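Local coordinates for Sso-CP2 metallo-carboxypetidase (Sulfolobus solfataricus, PDB 4MMO), which probably acts as a zinc-dependent carboxypeptidase of the M20 family, removing residues from the carboxyl end of peptides, at residues N414-I417 / D418-Y421; A273-L276 / L277-T281; K117-D121 / K122-N126; K422-K425 / H426-F430. One frame throughout, in Å; residues are numbered along the deposited sequence.

Contact 1 of 4, residues N414-I417 / D418-Y421; sequences NIKI and DDYY
Lys416 O, the carbonyl of the N-cap residue of helix 417-433, faces two amides of the first turn: Tyr420 N donates to it at 3.1 Å, and Asp419 N adds a weak bond. One residue on, Tyr421 N donates to Ile417 O at 3.2 Å with an N-H...O angle of 153°. The helix thus starts directly off the end of strand 414-416, and these backbone bonds define the turn.

Two apolar contacts pack against this turn. CG2 of Ile417, placed anti to the backbone N, lies beside the Tyr421 ring and comes within 3.3 Å of Tyr421 CE2, a tight approach; the two side chains point the same way. Ile415 sends CD1 obliquely to Tyr420, ending 3.9 Å from Tyr420 CB.

Among the charged groups, the extended Lys416 chain runs alongside Asp419, its CD 3.6 Å from Asp419 OD2. Lys416 NZ remains 4.8 Å from Asp419 OD2, too far for a salt bridge; OD2 is instead hydrogen-bonded to Tyr405 OH.

The hydroxyl of Tyr421 is bonded to Asp2 OD1, and an alanine here would probably leave that carboxylate without this partner and strip Ile417 CG2 of its aromatic neighbour.

Strand 414-416 is an edge of a three-stranded antiparallel sheet and pairs through Ile415 with Ile97 of strand 96-98. Beyond it, Tyr420 packs against Met110, Ala111 and Phe114 of helix 102-121, while Tyr420 and Tyr421 also touch helix 3-12.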
# COMPACT_ATOMS: atom_id res chain seq x y z
N ASN A 414 6.38 -23.11 17.87
CA ASN A 414 6.76 -24.30 18.63
C ASN A 414 5.85 -24.55 19.84
O ASN A 414 5.17 -23.64 20.31
CB ASN A 414 8.19 -24.16 19.13
CG ASN A 414 8.33 -23.12 20.22
OD1 ASN A 414 8.19 -23.42 21.40
ND2 ASN A 414 8.59 -21.87 19.83
N ILE A 415 5.86 -25.79 20.32
CA ILE A 415 5.19 -26.14 21.58
C ILE A 415 6.12 -26.96 22.47
O ILE A 415 6.91 -27.78 21.98
CB ILE A 415 3.87 -26.91 21.35
CG1 ILE A 415 4.11 -28.23 20.61
CG2 ILE A 415 2.88 -26.05 20.58
CD1 ILE A 415 3.07 -29.27 20.91
N LYS A 416 6.04 -26.74 23.78
CA LYS A 416 6.77 -27.57 24.73
C LYS A 416 6.19 -28.97 24.68
O LYS A 416 4.97 -29.15 24.71
CB LYS A 416 6.67 -27.00 26.14
CG LYS A 416 7.38 -25.67 26.33
CD LYS A 416 7.18 -25.13 27.73
CE LYS A 416 7.61 -23.67 27.83
NZ LYS A 416 7.35 -23.09 29.18
N ILE A 417 7.06 -29.97 24.60
CA ILE A 417 6.64 -31.36 24.57
C ILE A 417 5.82 -31.68 25.82
O ILE A 417 4.85 -32.44 25.75
CB ILE A 417 7.85 -32.31 24.42
CG1 ILE A 417 8.44 -32.16 23.01
CG2 ILE A 417 7.44 -33.76 24.69
CD1 ILE A 417 9.64 -33.05 22.71
N ASP A 418 6.19 -31.10 26.95
CA ASP A 418 5.47 -31.33 28.20
C ASP A 418 4.06 -30.75 28.15
O ASP A 418 3.13 -31.28 28.76
CB ASP A 418 6.24 -30.74 29.39
CG ASP A 418 7.53 -31.48 29.69
OD1 ASP A 418 7.70 -32.63 29.22
OD2 ASP A 418 8.39 -30.91 30.40
N ASP A 419 3.89 -29.65 27.41
CA ASP A 419 2.57 -29.04 27.26
C ASP A 419 1.69 -29.90 26.36
O ASP A 419 0.47 -29.90 26.50
CB ASP A 419 2.68 -27.63 26.70
CG ASP A 419 3.27 -26.65 27.70
OD1 ASP A 419 3.38 -27.01 28.89
OD2 ASP A 419 3.61 -25.52 27.30
N TYR A 420 2.31 -30.64 25.45
CA TYR A 420 1.57 -31.54 24.58
C TYR A 420 0.98 -32.68 25.40
O TYR A 420 -0.17 -33.08 25.20
CB TYR A 420 2.47 -32.10 23.47
CG TYR A 420 1.83 -33.19 22.65
CD1 TYR A 420 0.63 -32.97 21.99
CD2 TYR A 420 2.43 -34.44 22.51
CE1 TYR A 420 0.03 -33.97 21.22
CE2 TYR A 420 1.85 -35.44 21.75
CZ TYR A 420 0.65 -35.19 21.11
OH TYR A 420 0.07 -36.18 20.35
N TYR A 421 1.78 -33.19 26.33
CA TYR A 421 1.34 -34.29 27.19
C TYR A 421 0.28 -33.83 28.19
O TYR A 421 -0.64 -34.58 28.51
CB TYR A 421 2.53 -34.92 27.92
CG TYR A 421 3.42 -35.72 27.00
CD1 TYR A 421 2.92 -36.80 26.28
CD2 TYR A 421 4.77 -35.40 26.85
CE1 TYR A 421 3.73 -37.53 25.44
CE2 TYR A 421 5.58 -36.14 26.01
CZ TYR A 421 5.06 -37.20 25.31
OH TYR A 421 5.86 -37.93 24.47

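Contact 2 of 4, residues A273-L276 / L277-T281; sequences AEAL and LTYPT
Ala273, Glu274 and Ala275 offer their carbonyls to the amides of Leu277, Thr278 and Tyr279, completing the last i to i+4 bonds of helix 269-278: Thr278 N reaches Glu274 O at 2.8 Å, whereas Tyr279 N meets Ala275 O at 3.2 Å.

Tyr279 is the first residue to leave helical angles, yet its side chain folds back over the final turn. With CG beside its own backbone N (chi1 -65°), the ring lies flat over Ala275, whose CA sits 3.5 Å from the centroid of the Tyr279 ring and only 11° off the normal. This is a CH-pi contact. Ala275 CB packs 3.5 Å from Tyr279 CE2.

The extended Glu274 chain crosses the tyrosine at a slant, its carboxylate turned 80° from the ring plane; Glu274 OE2 remains 3.9 Å from Tyr279 OH. Leu277 lays CB and CG against Ala273 O, with CG at 3.3 Å. Lys180 NZ bonds both Leu276 O in the last turn and Tyr279 O just beyond it, and Leu277 O receives Asn376 ND2.

In the second subunit, Leu203 packs on Ala275 and Ser199 on Leu276. The arrangement is the last turn of helix 269-278 with the Tyr279 ring folded back over it, within the M20 dimerisation region and against the partner subunit.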
# COMPACT_ATOMS: atom_id res chain seq x y z
N ALA A 273 -8.22 -4.64 28.72
CA ALA A 273 -9.03 -5.85 28.67
C ALA A 273 -10.38 -5.55 28.05
O ALA A 273 -10.89 -6.32 27.24
CB ALA A 273 -9.20 -6.42 30.06
N GLU A 274 -10.96 -4.43 28.44
CA GLU A 274 -12.27 -4.03 27.93
C GLU A 274 -12.19 -3.76 26.42
O GLU A 274 -12.95 -4.32 25.65
CB GLU A 274 -12.76 -2.79 28.66
CG GLU A 274 -14.20 -2.40 28.35
CD GLU A 274 -14.65 -1.17 29.10
OE1 GLU A 274 -14.08 -0.88 30.18
OE2 GLU A 274 -15.57 -0.48 28.61
N ALA A 275 -11.26 -2.90 26.02
CA ALA A 275 -11.11 -2.53 24.62
C ALA A 275 -10.86 -3.76 23.74
O ALA A 275 -11.50 -3.94 22.70
CB ALA A 275 -9.98 -1.53 24.45
N LEU A 276 -9.93 -4.59 24.17
CA LEU A 276 -9.52 -5.76 23.41
C LEU A 276 -10.67 -6.75 23.21
O LEU A 276 -10.86 -7.27 22.11
CB LEU A 276 -8.36 -6.45 24.14
CG LEU A 276 -7.65 -7.60 23.42
CD1 LEU A 276 -7.10 -7.16 22.07
CD2 LEU A 276 -6.54 -8.14 24.31
N LEU A 277 -11.44 -6.99 24.27
CA LEU A 277 -12.46 -8.03 24.25
C LEU A 277 -13.87 -7.53 23.89
O LEU A 277 -14.70 -8.33 23.45
CB LEU A 277 -12.50 -8.73 25.61
CG LEU A 277 -11.21 -9.39 26.10
CD1 LEU A 277 -11.47 -10.15 27.40
CD2 LEU A 277 -10.61 -10.31 25.05
N THR A 278 -14.12 -6.24 24.06
CA THR A 278 -15.49 -5.70 23.99
C THR A 278 -15.75 -4.74 22.81
O THR A 278 -16.90 -4.59 22.39
CB THR A 278 -15.86 -4.98 25.33
OG1 THR A 278 -15.80 -5.94 26.40
CG2 THR A 278 -17.26 -4.37 25.29
N TYR A 279 -14.71 -4.11 22.27
CA TYR A 279 -14.91 -3.10 21.23
C TYR A 279 -14.97 -3.71 19.82
O TYR A 279 -14.08 -4.46 19.43
CB TYR A 279 -13.79 -2.05 21.24
CG TYR A 279 -13.72 -1.19 22.48
CD1 TYR A 279 -14.62 -1.33 23.53
CD2 TYR A 279 -12.73 -0.21 22.60
CE1 TYR A 279 -14.54 -0.53 24.65
CE2 TYR A 279 -12.64 0.59 23.71
CZ TYR A 279 -13.55 0.43 24.74
OH TYR A 279 -13.45 1.23 25.85
N PRO A 280 -16.02 -3.36 19.05
CA PRO A 280 -15.98 -3.72 17.63
C PRO A 280 -15.01 -2.79 16.90
O PRO A 280 -14.70 -1.73 17.43
CB PRO A 280 -17.42 -3.48 17.17
CG PRO A 280 -17.92 -2.41 18.08
CD PRO A 280 -17.27 -2.67 19.41
N THR A 281 -14.53 -3.17 15.71
CA THR A 281 -13.53 -2.37 15.01
C THR A 281 -13.87 -2.14 13.54
O THR A 281 -14.67 -2.85 12.95
CB THR A 281 -12.15 -3.05 15.04
OG1 THR A 281 -12.18 -4.25 14.26
CG2 THR A 281 -11.74 -3.37 16.47

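Contact 3 of 4, residues K117-D121 / K122-N126; sequences KHLLD and KNELN
Leu125 turns CG anti to its amide nitrogen (chi1 -175°), while Leu119 and Leu120 both hold CG beside theirs; the methyls on the two sides of the turn are thereby brought together. CD2 of Leu125 lies 3.8 Å from CD2 of Leu120, the two side chains running alongside each other. The other Leu125 methyl, CD1, stands 4.1 Å from Leu119 CD1, and these two side chains cross at about a right angle.

The backbone turn that makes this possible is a Schellman motif. Asn123, with positive phi (53°), is the C-prime residue. Glu124 N gives a nearly straight bond of 2.8 Å to Leu119 O, and Asn123 N one of 3.1 Å to Leu120 O. Lys122 N also reaches Leu119 O, from the opposite face of that carbonyl to Glu124 N, so two amides grip one oxygen.

Lys122 folds along the helix end, its CG 3.3 Å from His118 O, and bends at its last torsion to put NZ 4.0 Å from His118 CB. On the preceding turn, Lys117 NZ forms a salt bridge of 3.0 Å to the syn lone pair of Asp121 OD2. Ile58 of strand 53-58 touches both Leu120 and Leu125.

The helix end is thus closed by two kinds of chemistry: amides of the turn satisfy the carbonyls of Leu119 and Leu120 in the last helical turn, and the leucines wrap the turn in apolar contact as the chain heads for strand 128-134.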
# COMPACT_ATOMS: atom_id res chain seq x y z
N LYS A 117 -8.38 -42.03 22.42
CA LYS A 117 -7.82 -43.37 22.25
C LYS A 117 -7.58 -44.03 23.60
O LYS A 117 -7.91 -45.20 23.79
CB LYS A 117 -6.50 -43.29 21.49
CG LYS A 117 -5.85 -44.64 21.25
CD LYS A 117 -4.44 -44.48 20.69
CE LYS A 117 -3.98 -45.75 20.00
NZ LYS A 117 -4.15 -46.96 20.85
N HIS A 118 -6.99 -43.28 24.52
CA HIS A 118 -6.66 -43.81 25.83
C HIS A 118 -7.93 -44.27 26.55
O HIS A 118 -7.99 -45.38 27.08
CB HIS A 118 -5.91 -42.77 26.66
CG HIS A 118 -4.55 -42.45 26.12
ND1 HIS A 118 -3.74 -41.49 26.67
CD2 HIS A 118 -3.86 -42.98 25.08
CE1 HIS A 118 -2.61 -41.43 25.99
NE2 HIS A 118 -2.65 -42.32 25.02
N LEU A 119 -8.95 -43.42 26.54
CA LEU A 119 -10.21 -43.76 27.19
C LEU A 119 -10.87 -44.97 26.54
O LEU A 119 -11.41 -45.83 27.23
CB LEU A 119 -11.16 -42.56 27.18
CG LEU A 119 -10.71 -41.34 27.98
CD1 LEU A 119 -11.79 -40.27 27.97
CD2 LEU A 119 -10.35 -41.70 29.42
N LEU A 120 -10.82 -45.05 25.21
CA LEU A 120 -11.35 -46.20 24.49
C LEU A 120 -10.61 -47.48 24.88
O LEU A 120 -11.22 -48.53 25.08
CB LEU A 120 -11.24 -45.99 22.98
CG LEU A 120 -12.30 -45.13 22.29
CD1 LEU A 120 -11.95 -44.92 20.83
CD2 LEU A 120 -13.68 -45.76 22.41
N ASP A 121 -9.29 -47.38 24.97
CA ASP A 121 -8.45 -48.53 25.30
C ASP A 121 -8.73 -49.08 26.70
O ASP A 121 -8.36 -50.21 27.01
CB ASP A 121 -6.97 -48.16 25.18
CG ASP A 121 -6.51 -47.99 23.73
OD1 ASP A 121 -7.26 -48.38 22.81
OD2 ASP A 121 -5.40 -47.47 23.53
N LYS A 122 -9.37 -48.27 27.54
CA LYS A 122 -9.69 -48.67 28.90
C LYS A 122 -11.19 -48.84 29.12
O LYS A 122 -11.64 -49.07 30.24
CB LYS A 122 -9.16 -47.63 29.89
CG LYS A 122 -7.67 -47.33 29.78
CD LYS A 122 -7.25 -46.33 30.85
CE LYS A 122 -5.98 -45.59 30.48
NZ LYS A 122 -6.21 -44.12 30.39
N ASN A 123 -11.96 -48.72 28.04
CA ASN A 123 -13.42 -48.74 28.14
C ASN A 123 -13.94 -47.72 29.15
O ASN A 123 -14.83 -48.00 29.94
CB ASN A 123 -13.92 -50.15 28.48
CG ASN A 123 -13.99 -51.05 27.27
OD1 ASN A 123 -15.06 -51.23 26.67
ND2 ASN A 123 -12.85 -51.62 26.88
N GLU A 124 -13.36 -46.52 29.11
CA GLU A 124 -13.72 -45.44 30.03
C GLU A 124 -14.39 -44.26 29.34
O GLU A 124 -14.67 -43.24 29.98
CB GLU A 124 -12.47 -44.95 30.78
CG GLU A 124 -11.84 -46.00 31.69
CD GLU A 124 -10.66 -45.46 32.48
OE1 GLU A 124 -10.10 -44.42 32.08
OE2 GLU A 124 -10.29 -46.09 33.49
N LEU A 125 -14.66 -44.38 28.04
CA LEU A 125 -15.33 -43.30 27.30
C LEU A 125 -16.84 -43.38 27.47
O LEU A 125 -17.48 -44.34 27.02
CB LEU A 125 -14.96 -43.34 25.81
CG LEU A 125 -15.51 -42.19 24.97
CD1 LEU A 125 -14.93 -40.86 25.41
CD2 LEU A 125 -15.26 -42.42 23.49
N ASN A 126 -17.41 -42.37 28.11
CA ASN A 126 -18.83 -42.36 28.43
C ASN A 126 -19.54 -41.15 27.83
O ASN A 126 -20.51 -40.62 28.39
CB ASN A 126 -19.03 -42.39 29.95
CG ASN A 126 -18.52 -43.68 30.56
OD1 ASN A 126 -19.14 -44.74 30.40
ND2 ASN A 126 -17.40 -43.61 31.25

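Contact 4 of 4, residues K422-K425 / H426-F430; sequences KAIK and HTEEF
Ala423 O is gripped twice by Thr427, by the backbone N at 3.0 Å and by the hydroxyl OG1 at 2.9 Å, the two donors arriving from opposite faces of the carbonyl plane. OG1 lies beside its own backbone N (chi1 -55°), which turns the hydroxyl back along the helix and makes it the donor to this oxygen.

The neighbouring rungs are regular: His426 N bonds Lys422 O at 2.7 Å, and Glu429 N meets Lys425 O at 3.0 Å along an almost straight N-H...O line of 178°.

Glu428 lies alongside Ile424, pointing the same way, its extended chain passing CG at 3.5 Å from Ile424 O and carrying OE2 to 4.1 Å from Ile424 CG2. From there OE2 is hydrogen-bonded to His118 ND1; a glutamine in its place, without the negative charge, is likely to weaken the tie between the two helices at His118.

Farther out, Ala111, Arg112 and Ala115 of helix 102-121 pack on Ile424, Thr427 and Glu428, while His426 and Phe430 face helix 354-367. The arrangement is regular alpha-helical i to i+4 bonding with a threonine hydroxyl bonded back to the i-4 carbonyl, in a helix that packs against helices 102-121 and 354-367.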
# COMPACT_ATOMS: atom_id res chain seq x y z
N LYS A 422 0.41 -32.60 28.69
CA LYS A 422 -0.61 -32.07 29.60
C LYS A 422 -1.93 -31.86 28.86
O LYS A 422 -3.00 -31.98 29.45
CB LYS A 422 -0.17 -30.74 30.23
CG LYS A 422 0.85 -30.87 31.34
CD LYS A 422 0.86 -29.62 32.19
CE LYS A 422 2.11 -29.50 33.04
NZ LYS A 422 2.36 -28.09 33.45
N ALA A 423 -1.84 -31.56 27.56
CA ALA A 423 -3.04 -31.30 26.77
C ALA A 423 -3.84 -32.59 26.59
O ALA A 423 -5.07 -32.59 26.73
CB ALA A 423 -2.67 -30.70 25.42
N ILE A 424 -3.15 -33.68 26.27
CA ILE A 424 -3.77 -34.99 26.20
C ILE A 424 -4.46 -35.28 27.54
O ILE A 424 -5.61 -35.73 27.59
CB ILE A 424 -2.73 -36.10 25.93
CG1 ILE A 424 -2.10 -35.92 24.55
CG2 ILE A 424 -3.36 -37.49 26.04
CD1 ILE A 424 -0.87 -36.78 24.30
N LYS A 425 -3.74 -34.98 28.61
CA LYS A 425 -4.19 -35.22 29.97
C LYS A 425 -5.43 -34.39 30.30
O LYS A 425 -6.41 -34.90 30.86
CB LYS A 425 -3.04 -34.89 30.91
CG LYS A 425 -3.19 -35.31 32.34
CD LYS A 425 -1.85 -35.09 33.02
CE LYS A 425 -1.91 -35.26 34.52
NZ LYS A 425 -0.57 -34.94 35.10
N HIS A 426 -5.39 -33.11 29.95
CA HIS A 426 -6.52 -32.21 30.12
C HIS A 426 -7.76 -32.74 29.40
O HIS A 426 -8.87 -32.66 29.92
CB HIS A 426 -6.17 -30.81 29.60
CG HIS A 426 -7.22 -29.78 29.86
ND1 HIS A 426 -7.11 -28.48 29.40
CD2 HIS A 426 -8.39 -29.83 30.54
CE1 HIS A 426 -8.17 -27.79 29.77
NE2 HIS A 426 -8.96 -28.59 30.47
N THR A 427 -7.56 -33.28 28.21
CA THR A 427 -8.68 -33.77 27.42
C THR A 427 -9.30 -35.00 28.06
O THR A 427 -10.52 -35.15 28.11
CB THR A 427 -8.26 -34.14 25.98
OG1 THR A 427 -7.62 -33.02 25.36
CG2 THR A 427 -9.47 -34.57 25.16
N GLU A 428 -8.43 -35.90 28.54
CA GLU A 428 -8.87 -37.11 29.22
C GLU A 428 -9.75 -36.78 30.42
O GLU A 428 -10.87 -37.27 30.53
CB GLU A 428 -7.65 -37.93 29.67
CG GLU A 428 -7.04 -38.78 28.57
CD GLU A 428 -5.70 -39.39 28.94
OE1 GLU A 428 -5.08 -38.94 29.92
OE2 GLU A 428 -5.26 -40.32 28.24
N GLU A 429 -9.24 -35.92 31.30
CA GLU A 429 -10.00 -35.50 32.47
C GLU A 429 -11.29 -34.80 32.06
O GLU A 429 -12.33 -34.99 32.70
CB GLU A 429 -9.17 -34.58 33.37
CG GLU A 429 -8.25 -35.31 34.33
CD GLU A 429 -9.01 -36.17 35.32
OE1 GLU A 429 -8.42 -37.14 35.85
OE2 GLU A 429 -10.20 -35.89 35.57
N PHE A 430 -11.24 -34.01 30.99
CA PHE A 430 -12.43 -33.32 30.53
C PHE A 430 -13.50 -34.32 30.09
O PHE A 430 -14.67 -34.15 30.41
CB PHE A 430 -12.12 -32.35 29.39
CG PHE A 430 -13.32 -31.97 28.58
CD1 PHE A 430 -14.27 -31.10 29.10
CD2 PHE A 430 -13.52 -32.50 27.32
CE1 PHE A 430 -15.39 -30.75 28.36
CE2 PHE A 430 -14.64 -32.16 26.58
CZ PHE A 430 -15.57 -31.28 27.10

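How the contacts relate
Contacts 1 and 4 are successive parts of helix 417-433, their centres about 13 Å apart: contact 1 is its start, contact 4 its middle. Contact 3, at the end of helix 102-121, lies about 13 Å from contact 4 between centres and touches it directly, through the hydrogen bond of His118 with Glu428 and through Leu119 CD1, 4.0 Å from Glu428 O. Contact 2 stands apart in the dimerisation region, about 30 Å from contact 1 and 41 Å from contact 3 between centres. The zinc site is nearest to contact 1: the Ile415 side chain is about 12 Å from the bound zinc ion and about 8 Å from that of its ligand Asp104.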